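Local structure of NS6 protease (Murine norovirus 1, 4ASH) at residues G24-T29 and K59-S64; G19-G24 and A65-I70; A72-N77 and T152-G157; A30-P35 and S54-K59. The protein is a trypsin-like cysteine endopeptidase that probably cuts the norovirus polyprotein into its mature non-structural proteins. The protein carries 1 engineered substitution. One frame throughout, in Å; residues are numbered along the deposited sequence.

Contact 1. Residues G24-T29 and K59-S64; sequences GHVFIT and KYYFTS
An antiparallel strand pairing sets Val26, Phe27 and Ile28 against Tyr61, Tyr60 and Lys59. Phe27 and Tyr60 are its hydrogen-bonded pair: Phe27 N gives to Tyr60 O at 3.0 Å, and Tyr60 N returns to Phe27 O at 2.8 Å in an almost straight bond (177°). Farther along, Phe62 N bonds to His25 O. His25 carries the pairing beyond the end of its own strand. With CG anti to its carbonyl carbon (chi1 -64°), the imidazole presents ND1 to Phe62 O at 2.8 Å, the oxygen lying in the ring plane. A histidine suits this spot because its N-H can bond a carbonyl that the backbone of its own segment does not meet.

Both strands belong to the five-stranded antiparallel sheet of the first half of the trypsin-like fold. Alternation turns Phe27 and Tyr60 to one face, where they run side by side with Phe27 CD2 4.1 Å from Tyr60 CD1. Phe27 CB meets the ring edge of Phe62, and Phe14 and Phe42 bring ring contacts edge-to-face onto Phe27, so large aromatics fill this buried side. On the other face, which runs from buried Ile28 to exposed Tyr61, Val26 splits its methyls: CG1 lies 3.7 Å from Lys59 CD, while CG2 comes to the Tyr61 ring edge, 4.0 Å from CD1. The lysine contributes its methylenes as apolar cover. Tyr61 and His25 hold their rings nearly parallel but slid apart, barely overlapping.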
loop_
_atom_site.group_PDB
_atom_site.type_symbol
_atom_site.label_atom_id
_atom_site.label_comp_id
_atom_site.label_asym_id
_atom_site.label_seq_id
_atom_site.Cartn_x
_atom_site.Cartn_y
_atom_site.Cartn_z
ATOM N N GLY A 24 6.589 11.934 7.491
ATOM C CA GLY A 24 6.749 13.158 6.737
ATOM C C GLY A 24 7.757 13.048 5.606
ATOM O O GLY A 24 7.775 13.912 4.712
ATOM N N HIS A 25 8.604 12.013 5.661
ATOM C CA HIS A 25 9.683 11.802 4.696
ATOM C C HIS A 25 9.409 10.654 3.725
ATOM O O HIS A 25 10.070 10.557 2.698
ATOM C CB HIS A 25 11.000 11.466 5.431
ATOM C CG HIS A 25 11.523 12.572 6.300
ATOM N ND1 HIS A 25 12.553 13.402 5.910
ATOM C CD2 HIS A 25 11.174 12.968 7.547
ATOM C CE1 HIS A 25 12.806 14.274 6.872
ATOM N NE2 HIS A 25 11.986 14.030 7.881
ATOM N N VAL A 26 8.467 9.772 4.054
ATOM C CA VAL A 26 8.340 8.512 3.315
ATOM C C VAL A 26 6.949 8.356 2.735
ATOM O O VAL A 26 5.954 8.410 3.456
ATOM C CB VAL A 26 8.672 7.270 4.192
ATOM C CG1 VAL A 26 8.384 5.989 3.422
ATOM C CG2 VAL A 26 10.130 7.286 4.624
ATOM N N PHE A 27 6.903 8.160 1.422
ATOM C CA PHE A 27 5.649 8.027 0.676
ATOM C C PHE A 27 5.694 6.720 -0.094
ATOM O O PHE A 27 6.648 6.466 -0.845
ATOM C CB PHE A 27 5.504 9.219 -0.274
ATOM C CG PHE A 27 4.202 9.245 -1.034
ATOM C CD1 PHE A 27 3.034 9.669 -0.418
ATOM C CD2 PHE A 27 4.158 8.866 -2.364
ATOM C CE1 PHE A 27 1.840 9.711 -1.114
ATOM C CE2 PHE A 27 2.956 8.902 -3.071
ATOM C CZ PHE A 27 1.803 9.327 -2.442
ATOM N N ILE A 28 4.681 5.875 0.105
ATOM C CA ILE A 28 4.631 4.582 -0.566
ATOM C C ILE A 28 3.441 4.506 -1.529
ATOM O O ILE A 28 2.408 5.144 -1.308
ATOM C CB ILE A 28 4.589 3.399 0.433
ATOM C CG1 ILE A 28 3.289 3.393 1.263
ATOM C CG2 ILE A 28 5.848 3.413 1.305
ATOM C CD1 ILE A 28 3.179 2.158 2.210
ATOM N N THR A 29 3.597 3.725 -2.595
ATOM C CA THR A 29 2.541 3.604 -3.599
ATOM C C THR A 29 2.737 2.297 -4.374
ATOM O O THR A 29 3.692 1.558 -4.143
ATOM C CB THR A 29 2.545 4.820 -4.574
ATOM O OG1 THR A 29 1.407 4.759 -5.455
ATOM C CG2 THR A 29 3.807 4.837 -5.410
ATOM N N LYS A 59 8.677 3.038 -3.036
ATOM C CA LYS A 59 8.869 3.915 -1.890
ATOM C C LYS A 59 9.729 5.109 -2.267
ATOM O O LYS A 59 10.801 4.953 -2.853
ATOM C CB LYS A 59 9.509 3.147 -0.725
ATOM C CG LYS A 59 9.840 4.004 0.500
ATOM C CD LYS A 59 10.119 3.137 1.717
ATOM C CE LYS A 59 11.369 2.279 1.538
ATOM N NZ LYS A 59 12.603 3.105 1.414
ATOM N N TYR A 60 9.246 6.295 -1.919
ATOM C CA TYR A 60 9.986 7.536 -2.099
ATOM C C TYR A 60 10.449 8.029 -0.750
ATOM O O TYR A 60 9.662 8.064 0.197
ATOM C CB TYR A 60 9.072 8.611 -2.688
ATOM C CG TYR A 60 8.563 8.317 -4.069
ATOM C CD1 TYR A 60 7.480 7.471 -4.259
ATOM C CD2 TYR A 60 9.127 8.921 -5.176
ATOM C CE1 TYR A 60 6.990 7.209 -5.532
ATOM C CE2 TYR A 60 8.642 8.667 -6.453
ATOM C CZ TYR A 60 7.575 7.809 -6.620
ATOM O OH TYR A 60 7.072 7.566 -7.885
ATOM N N TYR A 61 11.722 8.402 -0.660
ATOM C CA TYR A 61 12.246 9.011 0.550
ATOM C C TYR A 61 12.734 10.433 0.273
ATOM O O TYR A 61 13.585 10.652 -0.594
ATOM C CB TYR A 61 13.378 8.164 1.153
ATOM C CG TYR A 61 14.099 8.909 2.261
ATOM C CD1 TYR A 61 13.549 9.000 3.535
ATOM C CD2 TYR A 61 15.290 9.576 2.015
ATOM C CE1 TYR A 61 14.184 9.715 4.548
ATOM C CE2 TYR A 61 15.933 10.291 3.020
ATOM C CZ TYR A 61 15.377 10.355 4.280
ATOM O OH TYR A 61 16.021 11.053 5.279
ATOM N N PHE A 62 12.196 11.388 1.023
ATOM C CA PHE A 62 12.527 12.797 0.853
ATOM C C PHE A 62 13.466 13.236 1.966
ATOM O O PHE A 62 13.139 13.108 3.142
ATOM C CB PHE A 62 11.249 13.647 0.872
ATOM C CG PHE A 62 10.307 13.349 -0.263
ATOM C CD1 PHE A 62 9.418 12.287 -0.178
ATOM C CD2 PHE A 62 10.314 14.129 -1.416
ATOM C CE1 PHE A 62 8.545 11.996 -1.218
ATOM C CE2 PHE A 62 9.452 13.842 -2.457
ATOM C CZ PHE A 62 8.573 12.772 -2.360
ATOM N N THR A 63 14.632 13.748 1.585
ATOM C CA THR A 63 15.617 14.228 2.553
ATOM C C THR A 63 15.015 15.247 3.519
ATOM O O THR A 63 15.257 15.198 4.734
ATOM C CB THR A 63 16.817 14.858 1.836
ATOM O OG1 THR A 63 17.362 13.910 0.909
ATOM C CG2 THR A 63 17.885 15.238 2.846
ATOM N N SER A 64 14.267 16.192 2.969
ATOM C CA SER A 64 13.549 17.174 3.770
ATOM C C SER A 64 12.090 16.775 3.833
ATOM O O SER A 64 11.512 16.406 2.818
ATOM C CB SER A 64 13.658 18.567 3.149
ATOM O OG SER A 64 15.005 18.998 3.128
#

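Contact 2. Residues G19-G24 and A65-I70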
loop_
_atom_site.group_PDB
_atom_site.type_symbol
_atom_site.label_atom_id
_atom_site.label_comp_id
_atom_site.label_asym_id
_atom_site.label_seq_id
_atom_site.Cartn_x
_atom_site.Cartn_y
_atom_site.Cartn_z
ATOM N N GLY A 19 -1.343 7.067 -3.020
ATOM C CA GLY A 19 -0.195 6.672 -2.214
ATOM C C GLY A 19 -0.435 7.090 -0.773
ATOM O O GLY A 19 -1.472 7.709 -0.464
ATOM N N PHE A 20 0.521 6.779 0.101
ATOM C CA PHE A 20 0.347 6.929 1.542
ATOM C C PHE A 20 1.616 7.453 2.178
ATOM O O PHE A 20 2.707 6.905 1.947
ATOM C CB PHE A 20 0.013 5.567 2.159
ATOM C CG PHE A 20 -0.267 5.610 3.640
ATOM C CD1 PHE A 20 -1.436 6.177 4.123
ATOM C CD2 PHE A 20 0.637 5.073 4.554
ATOM C CE1 PHE A 20 -1.712 6.201 5.473
ATOM C CE2 PHE A 20 0.367 5.098 5.908
ATOM C CZ PHE A 20 -0.797 5.655 6.374
ATOM N N TRP A 21 1.483 8.510 2.978
ATOM C CA TRP A 21 2.608 9.001 3.773
ATOM C C TRP A 21 2.821 8.173 5.020
ATOM O O TRP A 21 2.052 8.263 5.976
ATOM C CB TRP A 21 2.388 10.470 4.170
ATOM C CG TRP A 21 2.443 11.384 3.006
ATOM C CD1 TRP A 21 1.378 11.897 2.316
ATOM C CD2 TRP A 21 3.618 11.869 2.348
ATOM N NE1 TRP A 21 1.824 12.687 1.281
ATOM C CE2 TRP A 21 3.195 12.680 1.273
ATOM C CE3 TRP A 21 4.990 11.686 2.556
ATOM C CZ2 TRP A 21 4.093 13.316 0.412
ATOM C CZ3 TRP A 21 5.882 12.317 1.701
ATOM C CH2 TRP A 21 5.434 13.116 0.642
ATOM N N VAL A 22 3.869 7.353 5.003
ATOM C CA VAL A 22 4.248 6.577 6.181
ATOM C C VAL A 22 4.819 7.518 7.243
ATOM O O VAL A 22 4.653 7.297 8.445
ATOM C CB VAL A 22 5.289 5.512 5.817
ATOM C CG1 VAL A 22 5.712 4.704 7.061
ATOM C CG2 VAL A 22 4.710 4.575 4.775
ATOM N N SER A 23 5.486 8.572 6.788
ATOM C CA SER A 23 6.023 9.592 7.679
ATOM C C SER A 23 6.083 10.868 6.890
ATOM O O SER A 23 5.699 10.892 5.731
ATOM C CB SER A 23 7.440 9.236 8.119
ATOM O OG SER A 23 8.347 9.336 7.026
ATOM N N GLY A 24 6.589 11.934 7.491
ATOM C CA GLY A 24 6.749 13.158 6.737
ATOM C C GLY A 24 7.757 13.048 5.606
ATOM O O GLY A 24 7.775 13.912 4.712
ATOM N N ALA A 65 11.487 16.853 5.014
ATOM C CA ALA A 65 10.100 16.407 5.161
ATOM C C ALA A 65 9.176 17.160 4.211
ATOM O O ALA A 65 9.291 18.388 4.047
ATOM C CB ALA A 65 9.633 16.581 6.582
ATOM N N VAL A 66 8.281 16.415 3.578
ATOM C CA VAL A 66 7.217 17.032 2.770
ATOM C C VAL A 66 5.962 17.284 3.614
ATOM O O VAL A 66 5.273 18.300 3.439
ATOM C CB VAL A 66 6.864 16.135 1.574
ATOM C CG1 VAL A 66 5.694 16.725 0.771
ATOM C CG2 VAL A 66 8.091 15.894 0.688
ATOM N N ARG A 67 5.660 16.359 4.521
ATOM C CA ARG A 67 4.515 16.494 5.419
ATOM C C ARG A 67 4.971 16.467 6.884
ATOM O O ARG A 67 4.813 15.458 7.565
ATOM C CB ARG A 67 3.503 15.364 5.182
ATOM C CG ARG A 67 2.781 15.398 3.822
ATOM C CD ARG A 67 1.642 16.412 3.792
ATOM N NE ARG A 67 0.697 16.224 4.891
ATOM C CZ ARG A 67 -0.382 15.438 4.849
ATOM N NH1 ARG A 67 -0.689 14.732 3.758
ATOM N NH2 ARG A 67 -1.159 15.351 5.919
ATOM N N PRO A 68 5.507 17.586 7.379
ATOM C CA PRO A 68 5.997 17.608 8.765
ATOM C C PRO A 68 4.860 17.475 9.783
ATOM O O PRO A 68 5.116 17.219 10.962
ATOM C CB PRO A 68 6.659 18.983 8.875
ATOM C CG PRO A 68 5.946 19.825 7.869
ATOM C CD PRO A 68 5.626 18.897 6.723
ATOM N N ASP A 69 3.622 17.620 9.322
ATOM C CA ASP A 69 2.456 17.565 10.201
ATOM C C ASP A 69 2.066 16.151 10.628
ATOM O O ASP A 69 1.127 15.973 11.404
ATOM C CB ASP A 69 1.246 18.264 9.559
ATOM C CG ASP A 69 0.846 17.655 8.216
ATOM O OD1 ASP A 69 1.739 17.424 7.376
ATOM O OD2 ASP A 69 -0.369 17.432 7.992
ATOM N N ILE A 70 2.778 15.143 10.131
ATOM C CA ILE A 70 2.365 13.776 10.401
ATOM C C ILE A 70 3.442 12.981 11.137
ATOM O O ILE A 70 4.624 13.037 10.796
ATOM C CB ILE A 70 1.960 13.035 9.120
ATOM C CG1 ILE A 70 3.169 12.848 8.204
ATOM C CG2 ILE A 70 0.847 13.773 8.398
ATOM C CD1 ILE A 70 2.831 12.173 6.913
HETATM O O HOH W 1 6.911 12.091 10.258
#
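The indole of Trp21 carries Arg67 on one face: Arg67 CG stands 3.8 Å from the centroid of the five-membered ring, nearly over it, in a CH-pi contact. The rings of Phe27 and Phe42 also meet it. Val66 approaches the six-membered end obliquely, its CB 3.5 Å from Trp21 CH2. The guanidinium is not stacked on the indole, its plane being turned 66° from it. Bends at chi2 and chi3 (-79° and -53°) carry the group back along its own loop, where Asp69 meets its edge in a side-on salt bridge. Arg67 NE reaches Asp69 OD1 at 2.9 Å on the syn lone pair and NH2 takes OD2; the two bonds run in the guanidinium plane and fix the rotation of the group, while NH1 bonds to Ser9 O.

On the backbone side, Gly24 O is gripped twice. Val66 N comes at 2.8 Å, tilted from the carbonyl plane, and Arg67 N comes at 3.2 Å in that plane on a lone pair. Gly24 CA lies only 3.1 Å from Arg67 O, a closeness that suits a residue without a side chain. A water also bridges Gly24 N and Ile70 O. Ile70 tucks its CG1-CD1 arm between Trp21 CB, at 3.3 Å from CD1, and the Ser23 carbonyl.

This is the packing of a surface loop on a strand end. Residues 65-70, ending in the type I beta turn Arg67 to Ile70, cover the bend that joins strands 17-21 and 26-30 of the first sheet of the trypsin-like fold.

Contact 3. Residues A72-N77 and T152-G157; sequences AMVLEN and TWVVIG
Val155 forms the apolar centre, flanked by Leu75 and Met73. Leu75 CD1 lies 4.0 Å from Val155 CG1, and Met73 CE lies 4.0 Å from Val155 CB. Here a short parallel beta bridge, Leu75 with Val155, adds residues 74-75 beside strand 152-162 of the second sheet in the trypsin-like fold. Phe20 of the first sheet also packs on Met73 and Val155, so the apolar centre reaches into the seam between the two sheets. The unbranched methionine suits this seam: the bend at chi3 (64°) folds its methyl over the Val154-Val155 peptide, with CE 3.8 Å from Val155 N and near Trp153 O. On the opposite face of the pairing, Val74 and Val154 lie side by side, Val74 CB being 3.9 Å from Val154 CG1.

As in a parallel bridge, Val155 bonds to the residues on either side of Leu75: its N gives to Val74 O at 3.0 Å and its O accepts from Glu76 N at 2.9 Å.

Farther out, Glu76 extends past CG and brings OE1 beside the CG2 methyls of Val154 and Ile156. Its oxygens find their polar partners on strand 144-149, OE2 in a salt bridge with Lys149 and OE1 bonded to Tyr147 OH. At the other end the backbones part, and a single water fills in, accepting from Val74 N at 3.0 Å and donating to Trp153 O at 2.7 Å.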
loop_
_atom_site.group_PDB
_atom_site.type_symbol
_atom_site.label_atom_id
_atom_site.label_comp_id
_atom_site.label_asym_id
_atom_site.label_seq_id
_atom_site.Cartn_x
_atom_site.Cartn_y
_atom_site.Cartn_z
ATOM N N ALA A 72 5.604 9.710 12.239
ATOM C CA ALA A 72 6.022 8.473 11.569
ATOM C C ALA A 72 5.232 7.279 12.077
ATOM O O ALA A 72 4.934 7.187 13.275
ATOM C CB ALA A 72 7.515 8.227 11.783
ATOM N N MET A 73 4.924 6.366 11.153
ATOM C CA MET A 73 4.254 5.093 11.439
ATOM C C MET A 73 5.178 3.957 11.089
ATOM O O MET A 73 6.113 4.122 10.301
ATOM C CB MET A 73 3.013 4.939 10.559
ATOM C CG MET A 73 1.779 5.599 11.084
ATOM S SD MET A 73 0.480 5.433 9.841
ATOM C CE MET A 73 0.225 3.670 9.767
ATOM N N VAL A 74 4.927 2.799 11.690
ATOM C CA VAL A 74 5.658 1.590 11.367
ATOM C C VAL A 74 5.218 1.052 10.007
ATOM O O VAL A 74 4.024 0.933 9.741
ATOM C CB VAL A 74 5.379 0.514 12.422
ATOM C CG1 VAL A 74 5.924 -0.828 11.985
ATOM C CG2 VAL A 74 5.987 0.920 13.758
ATOM N N LEU A 75 6.189 0.751 9.151
ATOM C CA LEU A 75 5.925 0.002 7.923
ATOM C C LEU A 75 6.440 -1.424 8.105
ATOM O O LEU A 75 7.638 -1.638 8.322
ATOM C CB LEU A 75 6.622 0.666 6.731
ATOM C CG LEU A 75 6.648 -0.099 5.406
ATOM C CD1 LEU A 75 5.240 -0.324 4.882
ATOM C CD2 LEU A 75 7.492 0.647 4.384
ATOM N N GLU A 76 5.524 -2.387 8.038
ATOM C CA GLU A 76 5.873 -3.806 8.109
ATOM C C GLU A 76 5.874 -4.448 6.731
ATOM O O GLU A 76 5.256 -3.943 5.808
ATOM C CB GLU A 76 4.896 -4.538 9.029
ATOM C CG GLU A 76 5.235 -4.349 10.510
ATOM C CD GLU A 76 4.335 -5.154 11.434
ATOM O OE1 GLU A 76 3.371 -5.785 10.944
ATOM O OE2 GLU A 76 4.593 -5.152 12.657
ATOM N N ASN A 77 6.585 -5.558 6.593
ATOM C CA ASN A 77 6.549 -6.347 5.378
ATOM C C ASN A 77 5.401 -7.344 5.479
ATOM O O ASN A 77 5.612 -8.527 5.805
ATOM C CB ASN A 77 7.873 -7.112 5.214
ATOM C CG ASN A 77 7.968 -7.820 3.881
ATOM O OD1 ASN A 77 7.464 -7.335 2.868
ATOM N ND2 ASN A 77 8.629 -8.968 3.868
ATOM N N THR A 152 -1.302 0.129 18.537
ATOM C CA THR A 152 -0.852 1.123 17.567
ATOM C C THR A 152 -1.186 0.696 16.136
ATOM O O THR A 152 -1.264 -0.497 15.840
ATOM C CB THR A 152 0.666 1.369 17.683
ATOM O OG1 THR A 152 1.043 2.479 16.858
ATOM C CG2 THR A 152 1.442 0.128 17.268
ATOM N N TRP A 153 -1.380 1.672 15.254
ATOM C CA TRP A 153 -1.678 1.386 13.849
ATOM C C TRP A 153 -0.421 1.309 12.984
ATOM O O TRP A 153 0.438 2.191 13.033
ATOM C CB TRP A 153 -2.664 2.410 13.288
ATOM C CG TRP A 153 -4.032 2.263 13.870
ATOM C CD1 TRP A 153 -4.494 2.818 15.027
ATOM C CD2 TRP A 153 -5.117 1.497 13.329
ATOM N NE1 TRP A 153 -5.803 2.449 15.238
ATOM C CE2 TRP A 153 -6.207 1.640 14.211
ATOM C CE3 TRP A 153 -5.271 0.708 12.185
ATOM C CZ2 TRP A 153 -7.436 1.020 13.983
ATOM C CZ3 TRP A 153 -6.492 0.094 11.961
ATOM C CH2 TRP A 153 -7.558 0.253 12.856
ATOM N N VAL A 154 -0.310 0.239 12.203
ATOM C CA VAL A 154 0.870 0.019 11.380
ATOM C C VAL A 154 0.417 -0.224 9.951
ATOM O O VAL A 154 -0.714 -0.643 9.721
ATOM C CB VAL A 154 1.724 -1.165 11.884
ATOM C CG1 VAL A 154 1.975 -1.030 13.374
ATOM C CG2 VAL A 154 1.044 -2.459 11.596
ATOM N N VAL A 155 1.267 0.111 8.987
ATOM C CA VAL A 155 0.909 -0.098 7.588
ATOM C C VAL A 155 1.690 -1.302 7.070
ATOM O O VAL A 155 2.862 -1.493 7.412
ATOM C CB VAL A 155 1.073 1.190 6.726
ATOM C CG1 VAL A 155 2.464 1.788 6.837
ATOM C CG2 VAL A 155 0.713 0.932 5.276
ATOM N N ILE A 156 1.022 -2.145 6.287
ATOM C CA ILE A 156 1.638 -3.406 5.875
ATOM C C ILE A 156 1.879 -3.561 4.381
ATOM O O ILE A 156 2.567 -4.496 3.945
ATOM C CB ILE A 156 0.844 -4.616 6.386
ATOM C CG1 ILE A 156 -0.537 -4.676 5.728
ATOM C CG2 ILE A 156 0.751 -4.577 7.902
ATOM C CD1 ILE A 156 -1.278 -5.985 6.014
ATOM N N GLY A 157 1.324 -2.656 3.588
ATOM C CA GLY A 157 1.457 -2.763 2.151
ATOM C C GLY A 157 0.490 -1.830 1.452
ATOM O O GLY A 157 -0.227 -1.067 2.105
HETATM O O HOH W 2 2.924 2.761 13.875
#

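Contact 4. Residues A30-P35 and S54-K59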
loop_
_atom_site.group_PDB
_atom_site.type_symbol
_atom_site.label_atom_id
_atom_site.label_comp_id
_atom_site.label_asym_id
_atom_site.label_seq_id
_atom_site.Cartn_x
_atom_site.Cartn_y
_atom_site.Cartn_z
ATOM N N ALA A 30 1.827 2.027 -5.300
ATOM C CA ALA A 30 1.957 0.914 -6.220
ATOM C C ALA A 30 2.800 1.369 -7.405
ATOM O O ALA A 30 2.505 2.383 -8.029
ATOM C CB ALA A 30 0.578 0.468 -6.692
ATOM N N LYS A 31 3.851 0.627 -7.718
ATOM C CA LYS A 31 4.698 0.967 -8.853
ATOM C C LYS A 31 3.904 1.252 -10.132
ATOM O O LYS A 31 4.179 2.226 -10.851
ATOM C CB LYS A 31 5.743 -0.131 -9.101
ATOM C CG LYS A 31 6.759 0.261 -10.162
ATOM C CD LYS A 31 7.794 -0.822 -10.387
ATOM C CE LYS A 31 8.837 -0.361 -11.394
ATOM N NZ LYS A 31 10.053 -1.223 -11.363
ATOM N N HIS A 32 2.895 0.428 -10.402
ATOM C CA HIS A 32 2.175 0.530 -11.668
ATOM C C HIS A 32 1.300 1.774 -11.821
ATOM O O HIS A 32 0.836 2.046 -12.928
ATOM C CB HIS A 32 1.374 -0.743 -11.980
ATOM C CG HIS A 32 0.092 -0.870 -11.223
ATOM N ND1 HIS A 32 0.002 -1.495 -9.995
ATOM C CD2 HIS A 32 -1.170 -0.490 -11.541
ATOM C CE1 HIS A 32 -1.253 -1.478 -9.584
ATOM N NE2 HIS A 32 -1.988 -0.879 -10.509
ATOM N N VAL A 33 1.077 2.526 -10.741
ATOM C CA VAL A 33 0.274 3.743 -10.853
ATOM C C VAL A 33 1.138 4.998 -10.859
ATOM O O VAL A 33 0.671 6.078 -11.215
ATOM C CB VAL A 33 -0.804 3.881 -9.739
ATOM C CG1 VAL A 33 -1.682 2.637 -9.652
ATOM C CG2 VAL A 33 -0.170 4.215 -8.389
ATOM N N ALA A 34 2.406 4.857 -10.484
ATOM C CA ALA A 34 3.238 6.029 -10.253
ATOM C C ALA A 34 3.537 6.806 -11.529
ATOM O O ALA A 34 3.598 6.232 -12.614
ATOM C CB ALA A 34 4.532 5.628 -9.570
ATOM N N PRO A 35 3.735 8.123 -11.391
ATOM C CA PRO A 35 4.221 8.927 -12.515
ATOM C C PRO A 35 5.561 8.371 -12.969
ATOM O O PRO A 35 6.240 7.707 -12.179
ATOM C CB PRO A 35 4.424 10.310 -11.896
ATOM C CG PRO A 35 3.522 10.346 -10.713
ATOM C CD PRO A 35 3.522 8.932 -10.180
ATOM N N SER A 54 10.350 -2.623 -5.424
ATOM C CA SER A 54 10.444 -4.049 -5.179
ATOM C C SER A 54 9.135 -4.653 -5.664
ATOM O O SER A 54 8.086 -4.411 -5.069
ATOM C CB SER A 54 10.614 -4.295 -3.686
ATOM O OG SER A 54 10.689 -5.674 -3.418
ATOM N N GLY A 55 9.187 -5.411 -6.752
ATOM C CA GLY A 55 7.961 -5.889 -7.374
ATOM C C GLY A 55 7.077 -4.701 -7.742
ATOM O O GLY A 55 7.510 -3.816 -8.481
ATOM N N ASP A 56 5.853 -4.665 -7.217
ATOM C CA ASP A 56 4.942 -3.543 -7.487
ATOM C C ASP A 56 4.836 -2.574 -6.307
ATOM O O ASP A 56 3.897 -1.778 -6.224
ATOM C CB ASP A 56 3.547 -4.046 -7.881
ATOM C CG ASP A 56 2.729 -2.986 -8.624
ATOM O OD1 ASP A 56 3.307 -2.229 -9.422
ATOM O OD2 ASP A 56 1.505 -2.916 -8.414
ATOM N N PHE A 57 5.793 -2.658 -5.391
ATOM C CA PHE A 57 5.856 -1.729 -4.264
ATOM C C PHE A 57 6.873 -0.630 -4.545
ATOM O O PHE A 57 8.019 -0.919 -4.884
ATOM C CB PHE A 57 6.256 -2.487 -3.003
ATOM C CG PHE A 57 6.119 -1.688 -1.736
ATOM C CD1 PHE A 57 7.152 -0.880 -1.291
ATOM C CD2 PHE A 57 4.948 -1.751 -0.990
ATOM C CE1 PHE A 57 7.027 -0.160 -0.113
ATOM C CE2 PHE A 57 4.812 -1.016 0.178
ATOM C CZ PHE A 57 5.848 -0.228 0.614
ATOM N N LEU A 58 6.474 0.626 -4.381
ATOM C CA LEU A 58 7.377 1.738 -4.644
ATOM C C LEU A 58 7.459 2.679 -3.439
ATOM O O LEU A 58 6.434 3.067 -2.877
ATOM C CB LEU A 58 6.888 2.491 -5.888
ATOM C CG LEU A 58 7.818 3.522 -6.509
ATOM C CD1 LEU A 58 9.091 2.850 -6.999
ATOM C CD2 LEU A 58 7.098 4.213 -7.657
ATOM N N LYS A 59 8.677 3.038 -3.036
ATOM C CA LYS A 59 8.869 3.915 -1.890
ATOM C C LYS A 59 9.729 5.109 -2.267
ATOM O O LYS A 59 10.801 4.953 -2.853
ATOM C CB LYS A 59 9.509 3.147 -0.725
ATOM C CG LYS A 59 9.840 4.004 0.500
ATOM C CD LYS A 59 10.119 3.137 1.717
ATOM C CE LYS A 59 11.369 2.279 1.538
ATOM N NZ LYS A 59 12.603 3.105 1.414
HETATM O O HOH W 3 10.029 -3.475 -9.187
#
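A very short hydrogen bond, 2.6 Å from His32 ND1 to Asp56 OD2, dominates this contact. It uses the syn lone pair of OD2 and lies in the imidazole plane, the ring and carboxylate being only 21° from coplanar. The second oxygen turns to the same residue's backbone: His32 N meets Asp56 OD1 at 2.9 Å in a bent bond (131°), so main chain and ring of His32 both hold the carboxylate. Asp56 also offers its backbone O to Lys31 N, which sits well above the carbonyl plane at 2.8 Å.

Asp56 owes its place to a type II' turn, Ser54 to Phe57, in which Gly55 takes the positive phi that glycine accepts readily. Lys31 stretches fully along the turn, and a water links its NZ to Gly55 O. Farther along the strand, Leu58 CD2 presses on Ala34 CB at a tight 3.5 Å, the small alanine letting the loop come this near the strand.

In the second half, His32 touches Val160 and Ala141, probably the engineered replacement of the nucleophilic cysteine. The backbone bond steadies the carboxylate and the ND1 bond then orients the imidazole, consistent with the histidine-acid part of a trypsin-like catalytic triad.

Overall arrangement
Contacts 1, 2 and 4 belong to the first, five-stranded antiparallel sheet. Contact 1 joins strands 26-30 and 57-62, contact 2 covers the neighbouring strand 17-21, and contact 4 continues the pairing of contact 1 to its far end, sharing Lys59. Along the chain they are nested, 4 inside 1 inside 2, and contact 3 follows in series, attaching residues 74-75 to strand 152-162 of the second sheet. The centres of contacts 1 and 2 are about 7 Å apart, those of contacts 3 and 4 about 17 Å. Ile28, Phe20 and Phe57 touch residues of contact 3, so the two sheets meet along an apolar seam, with the His32-Asp56 pair facing the second half.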